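Local coordinates for xylose isomerase domain protein (Alicyclobacillus acidocaldarius subsp. acidocaldarius, PDB 3U0H), which adopts a xylose isomerase-like TIM-barrel fold and may have isomerase activity, at residues V204-T209 with L222-G227; H9-D14 with E250-T255; L61-L66 with A94-R99; R26-R31 with S263-V268. One frame throughout, in Å; residues are numbered along the deposited sequence.

Contact 1: V204-T209 with L222-G227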
loop_
_atom_site.group_PDB
_atom_site.type_symbol
_atom_site.label_atom_id
_atom_site.label_comp_id
_atom_site.label_asym_id
_atom_site.label_seq_id
_atom_site.Cartn_x
_atom_site.Cartn_y
_atom_site.Cartn_z
ATOM N N VAL A 204 1.716 15.382 23.823
ATOM C CA VAL A 204 1.553 15.092 25.220
ATOM C C VAL A 204 0.781 16.204 25.899
ATOM O O VAL A 204 1.021 17.396 25.635
ATOM C CB VAL A 204 2.929 14.909 25.876
ATOM C CG1 VAL A 204 2.779 14.743 27.385
ATOM C CG2 VAL A 204 3.624 13.713 25.221
ATOM N N HIS A 205 -0.198 15.823 26.719
ATOM C CA HIS A 205 -0.876 16.770 27.589
ATOM C C HIS A 205 -0.560 16.441 29.021
ATOM O O HIS A 205 -0.531 15.260 29.410
ATOM C CB HIS A 205 -2.391 16.690 27.457
ATOM C CG HIS A 205 -2.968 17.192 26.154
ATOM N ND1 HIS A 205 -4.229 16.888 25.776
ATOM C CD2 HIS A 205 -2.444 17.982 25.157
ATOM C CE1 HIS A 205 -4.502 17.480 24.599
ATOM N NE2 HIS A 205 -3.401 18.131 24.211
ATOM N N ILE A 206 -0.415 17.508 29.822
ATOM C CA ILE A 206 -0.285 17.433 31.271
ATOM C C ILE A 206 -1.367 18.285 32.042
ATOM O O ILE A 206 -1.893 19.246 31.518
ATOM C CB ILE A 206 1.185 17.793 31.624
ATOM C CG1 ILE A 206 1.555 17.252 33.000
ATOM C CG2 ILE A 206 1.450 19.277 31.440
ATOM C CD1 ILE A 206 3.042 17.123 33.259
ATOM N N ASN A 207 -1.692 17.901 33.284
ATOM C CA ASN A 207 -2.818 18.469 34.093
ATOM C C ASN A 207 -2.880 17.634 35.364
ATOM O O ASN A 207 -2.002 16.777 35.584
ATOM C CB ASN A 207 -4.175 18.413 33.336
ATOM C CG ASN A 207 -4.340 17.092 32.615
ATOM O OD1 ASN A 207 -4.293 16.037 33.272
ATOM N ND2 ASN A 207 -4.371 17.125 31.278
ATOM N N ASP A 208 -3.897 17.872 36.199
ATOM C CA ASP A 208 -4.019 17.216 37.509
ATOM C C ASP A 208 -5.459 17.079 38.000
ATOM O O ASP A 208 -6.365 17.577 37.382
ATOM C CB ASP A 208 -3.180 17.971 38.568
ATOM C CG ASP A 208 -2.346 17.039 39.438
ATOM O OD1 ASP A 208 -2.801 15.897 39.685
ATOM O OD2 ASP A 208 -1.239 17.464 39.874
ATOM N N THR A 209 -5.644 16.379 39.114
ATOM C CA THR A 209 -6.945 16.195 39.761
ATOM C C THR A 209 -6.782 15.645 41.157
ATOM O O THR A 209 -5.872 14.846 41.389
ATOM C CB THR A 209 -7.807 15.156 39.016
ATOM O OG1 THR A 209 -9.148 15.316 39.444
ATOM C CG2 THR A 209 -7.346 13.700 39.304
ATOM N N LEU A 222 -7.419 20.423 36.894
ATOM C CA LEU A 222 -6.629 21.339 37.719
ATOM C C LEU A 222 -5.279 21.594 37.012
ATOM O O LEU A 222 -4.906 20.892 36.035
ATOM C CB LEU A 222 -6.424 20.714 39.084
ATOM C CG LEU A 222 -7.594 20.585 40.061
ATOM C CD1 LEU A 222 -7.059 20.191 41.437
ATOM C CD2 LEU A 222 -8.404 21.874 40.183
ATOM N N LEU A 223 -4.583 22.616 37.490
ATOM C CA LEU A 223 -3.269 22.961 37.001
ATOM C C LEU A 223 -2.302 21.885 37.358
ATOM O O LEU A 223 -2.348 21.398 38.492
ATOM C CB LEU A 223 -2.755 24.217 37.673
ATOM C CG LEU A 223 -3.612 25.468 37.519
ATOM C CD1 LEU A 223 -2.882 26.668 38.167
ATOM C CD2 LEU A 223 -3.936 25.674 36.037
ATOM N N PRO A 224 -1.376 21.553 36.428
ATOM C CA PRO A 224 -0.324 20.579 36.769
ATOM C C PRO A 224 0.259 20.848 38.158
ATOM O O PRO A 224 0.646 21.984 38.458
ATOM C CB PRO A 224 0.734 20.823 35.708
ATOM C CG PRO A 224 -0.018 21.413 34.563
ATOM C CD PRO A 224 -1.069 22.270 35.179
ATOM N N GLY A 225 0.272 19.822 39.006
ATOM C CA GLY A 225 0.778 19.966 40.352
ATOM C C GLY A 225 -0.166 20.450 41.463
ATOM O O GLY A 225 0.249 20.509 42.617
ATOM N N ASP A 226 -1.415 20.797 41.176
ATOM C CA ASP A 226 -2.360 21.087 42.291
ATOM C C ASP A 226 -3.142 19.833 42.788
ATOM O O ASP A 226 -3.957 19.913 43.673
ATOM C CB ASP A 226 -3.302 22.204 41.883
ATOM C CG ASP A 226 -2.592 23.553 41.718
ATOM O OD1 ASP A 226 -1.557 23.780 42.372
ATOM O OD2 ASP A 226 -3.091 24.412 40.948
ATOM N N GLY A 227 -2.815 18.649 42.279
ATOM C CA GLY A 227 -3.542 17.427 42.637
ATOM C C GLY A 227 -2.704 16.216 42.996
ATOM O O GLY A 227 -1.599 16.364 43.513
#

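Contact 2: H9-D14 with E250-T255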
loop_
_atom_site.group_PDB
_atom_site.type_symbol
_atom_site.label_atom_id
_atom_site.label_comp_id
_atom_site.label_asym_id
_atom_site.label_seq_id
_atom_site.Cartn_x
_atom_site.Cartn_y
_atom_site.Cartn_z
ATOM N N HIS A 9 -1.145 26.313 26.388
ATOM C CA HIS A 9 -2.426 25.902 25.871
ATOM C C HIS A 9 -3.541 26.923 26.174
ATOM O O HIS A 9 -3.604 27.462 27.265
ATOM C CB HIS A 9 -2.788 24.606 26.525
ATOM C CG HIS A 9 -3.881 23.913 25.840
ATOM N ND1 HIS A 9 -5.154 24.097 26.177
ATOM C CD2 HIS A 9 -3.871 23.024 24.778
ATOM C CE1 HIS A 9 -5.944 23.347 25.344
ATOM N NE2 HIS A 9 -5.158 22.696 24.504
ATOM N N PRO A 10 -4.465 27.151 25.234
ATOM C CA PRO A 10 -5.511 28.182 25.355
ATOM C C PRO A 10 -6.353 28.176 26.649
ATOM O O PRO A 10 -6.703 29.260 27.183
ATOM C CB PRO A 10 -6.432 27.859 24.184
ATOM C CG PRO A 10 -5.552 27.197 23.184
ATOM C CD PRO A 10 -4.628 26.356 23.994
ATOM N N THR A 11 -6.655 26.974 27.152
ATOM C CA THR A 11 -7.386 26.817 28.417
ATOM C C THR A 11 -6.661 27.358 29.612
ATOM O O THR A 11 -7.271 27.579 30.623
ATOM C CB THR A 11 -7.633 25.352 28.762
ATOM O OG1 THR A 11 -6.364 24.700 28.929
ATOM C CG2 THR A 11 -8.455 24.656 27.658
ATOM N N LEU A 12 -5.359 27.519 29.550
ATOM C CA LEU A 12 -4.666 28.053 30.712
ATOM C C LEU A 12 -4.921 29.513 30.945
ATOM O O LEU A 12 -4.815 29.959 32.064
ATOM C CB LEU A 12 -3.148 27.860 30.578
ATOM C CG LEU A 12 -2.558 26.779 31.431
ATOM C CD1 LEU A 12 -1.052 26.986 31.505
ATOM C CD2 LEU A 12 -3.215 26.870 32.789
ATOM N N VAL A 13 -5.209 30.259 29.878
ATOM C CA VAL A 13 -5.271 31.709 29.918
ATOM C C VAL A 13 -6.635 32.221 29.472
ATOM O O VAL A 13 -7.373 31.571 28.727
ATOM C CB VAL A 13 -4.189 32.333 29.019
ATOM C CG1 VAL A 13 -2.824 31.788 29.388
ATOM C CG2 VAL A 13 -4.484 32.081 27.548
ATOM N N ASP A 14 -7.004 33.399 29.908
ATOM C CA ASP A 14 -8.428 33.749 29.731
ATOM C C ASP A 14 -8.525 34.565 28.468
ATOM O O ASP A 14 -8.875 35.703 28.526
ATOM C CB ASP A 14 -9.077 34.434 30.992
ATOM C CG ASP A 14 -8.045 35.064 31.966
ATOM O OD1 ASP A 14 -6.969 35.539 31.515
ATOM O OD2 ASP A 14 -8.326 35.098 33.191
ATOM N N GLU A 250 -3.159 21.211 29.037
ATOM C CA GLU A 250 -4.616 21.243 28.705
ATOM C C GLU A 250 -5.413 21.070 30.006
ATOM O O GLU A 250 -5.537 19.947 30.521
ATOM C CB GLU A 250 -5.040 20.175 27.668
ATOM C CG GLU A 250 -6.534 20.319 27.225
ATOM C CD GLU A 250 -7.034 19.323 26.168
ATOM O OE1 GLU A 250 -7.127 18.095 26.424
ATOM O OE2 GLU A 250 -7.400 19.783 25.062
ATOM N N VAL A 251 -5.917 22.188 30.541
ATOM C CA VAL A 251 -6.651 22.183 31.806
ATOM C C VAL A 251 -8.098 22.559 31.527
ATOM O O VAL A 251 -8.482 23.699 31.742
ATOM C CB VAL A 251 -5.983 23.085 32.855
ATOM C CG1 VAL A 251 -6.785 23.094 34.141
ATOM C CG2 VAL A 251 -4.562 22.581 33.128
ATOM N N LEU A 252 -8.868 21.616 30.970
ATOM C CA LEU A 252 -10.246 21.900 30.630
ATOM C C LEU A 252 -10.960 22.229 31.949
ATOM O O LEU A 252 -10.670 21.627 32.960
ATOM C CB LEU A 252 -10.929 20.730 29.900
ATOM C CG LEU A 252 -10.281 20.254 28.588
ATOM C CD1 LEU A 252 -11.106 19.129 27.969
ATOM C CD2 LEU A 252 -10.143 21.350 27.550
ATOM N N HIS A 253 -11.849 23.208 31.944
ATOM C CA HIS A 253 -12.523 23.634 33.173
ATOM C C HIS A 253 -13.880 24.241 32.847
ATOM O O HIS A 253 -14.068 24.799 31.751
ATOM C CB HIS A 253 -11.637 24.637 33.890
ATOM C CG HIS A 253 -11.299 25.837 33.050
ATOM N ND1 HIS A 253 -10.320 25.815 32.121
ATOM C CD2 HIS A 253 -11.900 27.118 32.977
ATOM C CE1 HIS A 253 -10.260 27.021 31.507
ATOM N NE2 HIS A 253 -11.233 27.821 32.030
ATOM N N GLU A 254 -14.854 24.136 33.757
ATOM C CA GLU A 254 -16.220 24.698 33.483
ATOM C C GLU A 254 -16.403 26.118 34.024
ATOM O O GLU A 254 -17.284 26.877 33.570
ATOM C CB GLU A 254 -17.312 23.790 34.069
ATOM C CG GLU A 254 -17.398 22.435 33.391
ATOM C CD GLU A 254 -18.612 21.606 33.818
ATOM O OE1 GLU A 254 -19.427 22.026 34.704
ATOM O OE2 GLU A 254 -18.740 20.507 33.225
ATOM N N THR A 255 -15.530 26.448 34.969
ATOM C CA THR A 255 -15.592 27.678 35.711
ATOM C C THR A 255 -14.218 28.362 35.742
ATOM O O THR A 255 -13.223 27.714 35.657
ATOM C CB THR A 255 -16.034 27.356 37.154
ATOM O OG1 THR A 255 -15.260 26.256 37.654
ATOM C CG2 THR A 255 -17.540 26.982 37.188
HETATM O O HOH W 1 -6.165 20.880 23.106
HETATM O O HOH W 2 -10.367 30.598 30.155
#

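Contact 3: L61-L66 with A94-R99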
loop_
_atom_site.group_PDB
_atom_site.type_symbol
_atom_site.label_atom_id
_atom_site.label_comp_id
_atom_site.label_asym_id
_atom_site.label_seq_id
_atom_site.Cartn_x
_atom_site.Cartn_y
_atom_site.Cartn_z
ATOM N N LEU A 61 8.142 32.059 18.400
ATOM C CA LEU A 61 7.238 30.950 18.756
ATOM C C LEU A 61 7.182 29.799 17.735
ATOM O O LEU A 61 7.314 30.023 16.566
ATOM C CB LEU A 61 5.805 31.468 19.063
ATOM C CG LEU A 61 5.745 32.509 20.214
ATOM C CD1 LEU A 61 4.404 33.204 20.240
ATOM C CD2 LEU A 61 6.070 31.920 21.586
ATOM N N VAL A 62 6.947 28.577 18.224
ATOM C CA VAL A 62 6.749 27.406 17.405
ATOM C C VAL A 62 5.378 26.749 17.632
ATOM O O VAL A 62 5.011 26.407 18.769
ATOM C CB VAL A 62 7.821 26.342 17.691
ATOM C CG1 VAL A 62 7.469 25.042 16.951
ATOM C CG2 VAL A 62 9.230 26.820 17.277
ATOM N N LEU A 63 4.615 26.577 16.547
ATOM C CA LEU A 63 3.278 25.947 16.639
ATOM C C LEU A 63 3.504 24.512 17.014
ATOM O O LEU A 63 4.170 23.810 16.311
ATOM C CB LEU A 63 2.467 26.035 15.329
ATOM C CG LEU A 63 1.071 25.369 15.265
ATOM C CD1 LEU A 63 0.101 26.179 16.135
ATOM C CD2 LEU A 63 0.500 25.202 13.851
ATOM N N ALA A 64 2.914 24.080 18.115
ATOM C CA ALA A 64 3.138 22.750 18.662
ATOM C C ALA A 64 2.451 21.597 17.872
ATOM O O ALA A 64 2.935 20.468 17.871
ATOM C CB ALA A 64 2.627 22.741 20.115
ATOM N N ASN A 65 1.268 21.853 17.310
ATOM C CA ASN A 65 0.388 20.769 16.841
ATOM C C ASN A 65 -0.757 21.312 15.991
ATOM O O ASN A 65 -1.115 22.501 16.064
ATOM C CB ASN A 65 -0.192 20.081 18.075
ATOM C CG ASN A 65 -1.106 18.898 17.773
ATOM O OD1 ASN A 65 -0.747 17.944 17.043
ATOM N ND2 ASN A 65 -2.299 18.938 18.382
ATOM N N LEU A 66 -1.337 20.432 15.169
ATOM C CA LEU A 66 -2.538 20.741 14.500
ATOM C C LEU A 66 -3.621 19.792 14.926
ATOM O O LEU A 66 -3.658 18.614 14.462
ATOM C CB LEU A 66 -2.325 20.610 12.985
ATOM C CG LEU A 66 -3.556 20.626 12.060
ATOM C CD1 LEU A 66 -4.379 21.924 12.310
ATOM C CD2 LEU A 66 -3.199 20.474 10.552
ATOM N N ALA A 94 2.765 22.999 9.272
ATOM C CA ALA A 94 4.192 22.531 9.245
ATOM C C ALA A 94 5.177 23.721 9.233
ATOM O O ALA A 94 6.192 23.699 9.923
ATOM C CB ALA A 94 4.475 21.595 8.032
ATOM N N ARG A 95 4.844 24.752 8.446
ATOM C CA ARG A 95 5.676 25.944 8.249
ATOM C C ARG A 95 5.841 26.747 9.549
ATOM O O ARG A 95 6.796 27.478 9.705
ATOM C CB ARG A 95 5.019 26.906 7.216
ATOM C CG ARG A 95 5.370 26.684 5.746
ATOM C CD ARG A 95 4.440 27.489 4.817
ATOM N NE ARG A 95 4.510 28.920 5.108
ATOM C CZ ARG A 95 3.827 29.858 4.453
ATOM N NH1 ARG A 95 3.996 31.129 4.777
ATOM N NH2 ARG A 95 2.990 29.527 3.471
ATOM N N LEU A 96 4.831 26.652 10.404
ATOM C CA LEU A 96 4.809 27.251 11.723
ATOM C C LEU A 96 5.399 26.346 12.822
ATOM O O LEU A 96 5.471 26.770 13.992
ATOM C CB LEU A 96 3.361 27.544 12.091
ATOM C CG LEU A 96 2.653 28.552 11.176
ATOM C CD1 LEU A 96 1.143 28.627 11.451
ATOM C CD2 LEU A 96 3.318 29.896 11.430
ATOM N N GLY A 97 5.758 25.103 12.457
ATOM C CA GLY A 97 6.496 24.195 13.333
ATOM C C GLY A 97 5.804 22.900 13.794
ATOM O O GLY A 97 6.401 22.109 14.503
ATOM N N ALA A 98 4.551 22.702 13.445
ATOM C CA ALA A 98 3.781 21.561 13.947
ATOM C C ALA A 98 4.327 20.320 13.208
ATOM O O ALA A 98 4.587 20.433 12.007
ATOM C CB ALA A 98 2.307 21.783 13.601
ATOM N N ARG A 99 4.494 19.168 13.878
ATOM C CA ARG A 99 4.837 17.851 13.201
ATOM C C ARG A 99 3.752 16.761 13.282
ATOM O O ARG A 99 3.955 15.634 12.848
ATOM C CB ARG A 99 6.117 17.247 13.798
ATOM C CG ARG A 99 7.396 18.001 13.461
ATOM C CD ARG A 99 7.639 18.050 11.943
ATOM N NE ARG A 99 7.227 19.346 11.367
ATOM C CZ ARG A 99 8.014 20.422 11.228
ATOM N NH1 ARG A 99 9.305 20.397 11.588
ATOM N NH2 ARG A 99 7.505 21.538 10.712
HETATM O O HOH W 3 7.409 28.948 14.205
HETATM O O HOH W 4 5.941 20.561 16.890
#

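Contact 4: R26-R31 with S263-V268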
loop_
_atom_site.group_PDB
_atom_site.type_symbol
_atom_site.label_atom_id
_atom_site.label_comp_id
_atom_site.label_asym_id
_atom_site.label_seq_id
_atom_site.Cartn_x
_atom_site.Cartn_y
_atom_site.Cartn_z
ATOM N N ARG A 26 4.940 34.649 24.504
ATOM C CA ARG A 26 6.282 35.255 24.483
ATOM C C ARG A 26 6.597 35.832 25.858
ATOM O O ARG A 26 7.662 35.574 26.415
ATOM C CB ARG A 26 6.364 36.423 23.454
ATOM C CG ARG A 26 7.780 36.981 23.153
ATOM C CD ARG A 26 7.913 38.529 23.040
ATOM N NE ARG A 26 7.214 39.210 21.910
ATOM C CZ ARG A 26 6.041 39.884 21.982
ATOM N NH1 ARG A 26 5.370 39.998 23.131
ATOM N NH2 ARG A 26 5.513 40.445 20.885
ATOM N N GLU A 27 5.660 36.630 26.377
ATOM C CA GLU A 27 5.864 37.374 27.614
ATOM C C GLU A 27 6.098 36.430 28.767
ATOM O O GLU A 27 6.880 36.752 29.640
ATOM C CB GLU A 27 4.693 38.320 27.935
ATOM C CG GLU A 27 4.816 39.081 29.252
ATOM C CD GLU A 27 6.047 39.988 29.327
ATOM O OE1 GLU A 27 6.266 40.751 28.357
ATOM O OE2 GLU A 27 6.798 39.949 30.344
ATOM N N THR A 28 5.443 35.268 28.775
ATOM C CA THR A 28 5.615 34.347 29.900
ATOM C C THR A 28 6.754 33.328 29.640
ATOM O O THR A 28 6.893 32.364 30.399
ATOM C CB THR A 28 4.287 33.655 30.347
ATOM O OG1 THR A 28 3.632 33.070 29.222
ATOM C CG2 THR A 28 3.312 34.641 31.069
ATOM N N GLY A 29 7.577 33.566 28.601
ATOM C CA GLY A 29 8.781 32.806 28.367
ATOM C C GLY A 29 8.580 31.450 27.664
ATOM O O GLY A 29 9.478 30.606 27.736
ATOM N N TYR A 30 7.424 31.204 27.023
ATOM C CA TYR A 30 7.275 29.974 26.228
ATOM C C TYR A 30 7.843 30.148 24.820
ATOM O O TYR A 30 7.949 31.278 24.311
ATOM C CB TYR A 30 5.825 29.582 26.056
ATOM C CG TYR A 30 5.112 29.103 27.273
ATOM C CD1 TYR A 30 4.564 29.991 28.162
ATOM C CD2 TYR A 30 4.902 27.782 27.497
ATOM C CE1 TYR A 30 3.881 29.571 29.276
ATOM C CE2 TYR A 30 4.195 27.346 28.612
ATOM C CZ TYR A 30 3.684 28.257 29.506
ATOM O OH TYR A 30 2.984 27.869 30.650
ATOM N N ARG A 31 8.194 29.024 24.196
ATOM C CA ARG A 31 8.561 28.950 22.763
ATOM C C ARG A 31 7.475 28.134 22.009
ATOM O O ARG A 31 6.981 28.535 20.961
ATOM C CB ARG A 31 9.964 28.325 22.644
ATOM C CG ARG A 31 10.395 27.829 21.274
ATOM C CD ARG A 31 11.730 27.063 21.372
ATOM N NE ARG A 31 11.898 26.086 20.285
ATOM C CZ ARG A 31 12.863 25.168 20.197
ATOM N NH1 ARG A 31 13.793 25.057 21.146
ATOM N NH2 ARG A 31 12.898 24.355 19.138
ATOM N N SER A 263 -0.313 35.065 35.380
ATOM C CA SER A 263 0.305 34.357 36.493
ATOM C C SER A 263 0.167 32.847 36.254
ATOM O O SER A 263 1.034 32.093 36.607
ATOM C CB SER A 263 -0.282 34.796 37.850
ATOM O OG SER A 263 -1.632 34.359 37.990
ATOM N N ARG A 264 -0.921 32.397 35.643
ATOM C CA ARG A 264 -1.099 30.944 35.386
ATOM C C ARG A 264 -0.088 30.405 34.394
ATOM O O ARG A 264 0.560 29.378 34.631
ATOM C CB ARG A 264 -2.503 30.619 34.882
ATOM C CG ARG A 264 -3.532 30.584 35.994
ATOM C CD ARG A 264 -4.866 30.022 35.538
ATOM N NE ARG A 264 -5.466 30.702 34.367
ATOM C CZ ARG A 264 -6.351 31.710 34.397
ATOM N NH1 ARG A 264 -6.727 32.264 35.553
ATOM N NH2 ARG A 264 -6.838 32.208 33.260
ATOM N N ALA A 265 0.046 31.112 33.285
ATOM C CA ALA A 265 1.012 30.759 32.280
ATOM C C ALA A 265 2.416 30.620 32.881
ATOM O O ALA A 265 3.057 29.586 32.690
ATOM C CB ALA A 265 0.977 31.784 31.148
ATOM N N ARG A 266 2.891 31.640 33.607
ATOM C CA ARG A 266 4.244 31.630 34.196
ATOM C C ARG A 266 4.419 30.526 35.217
ATOM O O ARG A 266 5.415 29.806 35.184
ATOM C CB ARG A 266 4.573 32.985 34.827
ATOM C CG ARG A 266 6.040 33.185 35.210
ATOM C CD ARG A 266 6.312 34.589 35.804
ATOM N NE ARG A 266 5.536 35.662 35.136
ATOM C CZ ARG A 266 5.888 36.277 34.000
ATOM N NH1 ARG A 266 7.036 35.983 33.376
ATOM N NH2 ARG A 266 5.081 37.208 33.490
ATOM N N LEU A 267 3.434 30.365 36.100
ATOM C CA LEU A 267 3.492 29.340 37.161
ATOM C C LEU A 267 3.603 27.907 36.630
ATOM O O LEU A 267 4.361 27.099 37.143
ATOM C CB LEU A 267 2.282 29.431 38.097
ATOM C CG LEU A 267 2.436 28.631 39.395
ATOM C CD1 LEU A 267 3.690 29.042 40.173
ATOM C CD2 LEU A 267 1.185 28.785 40.263
ATOM N N VAL A 268 2.852 27.583 35.604
ATOM C CA VAL A 268 2.874 26.203 35.087
ATOM C C VAL A 268 4.159 25.940 34.248
ATOM O O VAL A 268 4.703 24.841 34.276
ATOM C CB VAL A 268 1.565 25.921 34.285
ATOM C CG1 VAL A 268 1.592 24.541 33.604
ATOM C CG2 VAL A 268 0.361 26.079 35.192
#

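Contact 1: V204-T209 with L222-G227
D208 and L222 pair their backbones in an isolated antiparallel bridge, one worked case of how a long loop folds back on the barrel strand it leaves. This is a hydrogen-bonded pair: D208 N gives a bond of 3.2 Å to L222 O, and L222 N returns one of 3.1 Å to D208 O.

The carboxylate of D208 supplies the second kind of grip. L223 to D226 form a type II turn, D226 N bonding L223 O. D208 OD2 collects weak bonds from G225 N, within the turn, at 2.9 Å and G227 N, just after it, at 3.1 Å. OD1 accepts T209 N, the next residue along the chain, at 2.9 Å, and also I229 N. A side chain at G227 would collide with OD1.

Apolar contact is slight: I206 CG2 meets P224 CG at 4.1 Å. N207 sets CG between the backbone N and the carbonyl carbon (chi1 42°); CB touches L222 O, while ND2 bonds D179 and E250 O and OD1 bonds S180.

Around this, strand 201-206 packs V204 and I206 against helix 231-241, P224 touches strand 246-249, and D226 makes a salt bridge to R271 of helix 261-280.

Contact 2: H9-D14 with E250-T255
T11 and V251 hold together the loops that follow the first and last strands of the barrel. The tight part centres on the T11 hydroxyl: OG1 receives V251 N at 3.0 Å with an N-H...O angle of 156°, and it also shares a hydrogen bond of 3.1 Å with H9 ND1. T11 CG2 meets L252 CD2 at 3.7 Å. H9 is packed flat. P10 CD lies over one face of the imidazole, toward its rim, and on the opposite face E250 makes a CH-pi contact, its CB 4.0 Å from the ring centroid and 8° off the normal. Placing CG of E250 anti to the backbone N (chi1 -174°) carries that chain across the ring, with the carboxylate nearly perpendicular to it. A water at the ring edge joins H9 NE2 to E250 OE2. Were H9 an alanine, the T11 hydroxyl would probably lose its imidazole mate and E250 the ring it lies across.

Farther along, the fit is looser. H253 CE1 approaches T11 O at 3.2 Å, oblique to the ring. Its ND1 donates to V251 O at 2.8 Å, almost straight and in the carbonyl plane, while a water makes weak bonds to NE2 and to V13 O.

The chemistry is that of one hydroxyl linking two loops, among polar side chains gathered at the C-terminal ends of the strands, where TIM barrels generally have their active sites.

Contact 3: L61-L66 with A94-R99
L63 lies against the segment that links helix 86-95 to the next strand, an example of the tight return in a beta-alpha-beta crossover. In the first shell, L63 N donates to L96 O at 2.7 Å, with an N-H...O angle of 158°. The L63 side chain runs beside this bond, CB touching L96 CB at 3.7 Å. With CG anti to the backbone N (chi1 178°), its CD2 extends to A98 CB at 3.9 Å, so one leucine bridges both sides of G97.

V62 CG1 rests on G97 CA at 3.8 Å. A side chain at G97 would run into that methyl, and the positive phi of this residue, which closes helix 86-95 in a Schellman motif, suits glycine as well. G97 N bonds back to A94 O within the last turn.

Two waters bridge the segments. One donates to L61 O and L96 O, giving the latter a second partner at 2.9 Å; the other joins A64 O and G97 O.

Farther out, L63 and L96 both reach F56 of helix 49-57 and L40 of helix 37-47, while A98 touches C93 of helix 86-95. In the parallel barrel sheet, V62 and A64 bond on the side of strand 32-33, L66 on that of 100-104.

Contact 4: R26-R31 with S263-V268
The Y30 ring meets A265 at its edge, where the phenol OH and A265 O lie close to the ring plane; T28 OG1 also sits in that plane, elsewhere on the edge. The other flat group, the R266 guanidinium, carries T28 CG2 over one face, offset toward the rim at 3.9 Å. Here the outer layer of a TIM barrel is closed, the end of the first helix, 18-27, meeting the last, 261-280.

The phenol donates to A265 O at 2.7 Å, tilted 22° from the carbonyl plane. Y30 reaches the helix because CG stands anti to the carbonyl carbon (chi1 -69°), and its CE1 then lies 4.1 Å from A265 CB. A phenylalanine here would keep the ring but is likely to leave A265 O without this donor.

G29, with positive phi, belongs to the Schellman motif ending helix 18-27, its N bonding R26 O and Y30 N the last turn. The Y30 ring touches P6 and L8 of the first strand. R266 finds its salt bridge with E262, E27 lying beyond such a distance. T28, whose OG1 bonds L24 O, presses on the small alanine: A265 CB is 3.5 Å from OG1 and 3.7 Å from CG2.

Overall arrangement
Contacts 2 and 4 show the closing of a barrel at two levels: both join the first beta-alpha unit to the last, one through polar, partly hydrated loops, the other through the buried turn after helix 18-27 set against helix 261-280, the centre of contact 4 lying about 19 Å from that of the chain. R264 ties them, its NE reaching L12 O. Contact 1, nested within the same closure, is partly buried, like contact 2; it relies on backbone and carboxylate bonds, touches contact 2 through N207 ND2 and E250 O, and meets contact 4 where P224 packs on V268. Contact 3 is buried, combining leucine and alanine packing with one backbone bond and bridging waters, and joins contact 4 through V62 N and R31 O.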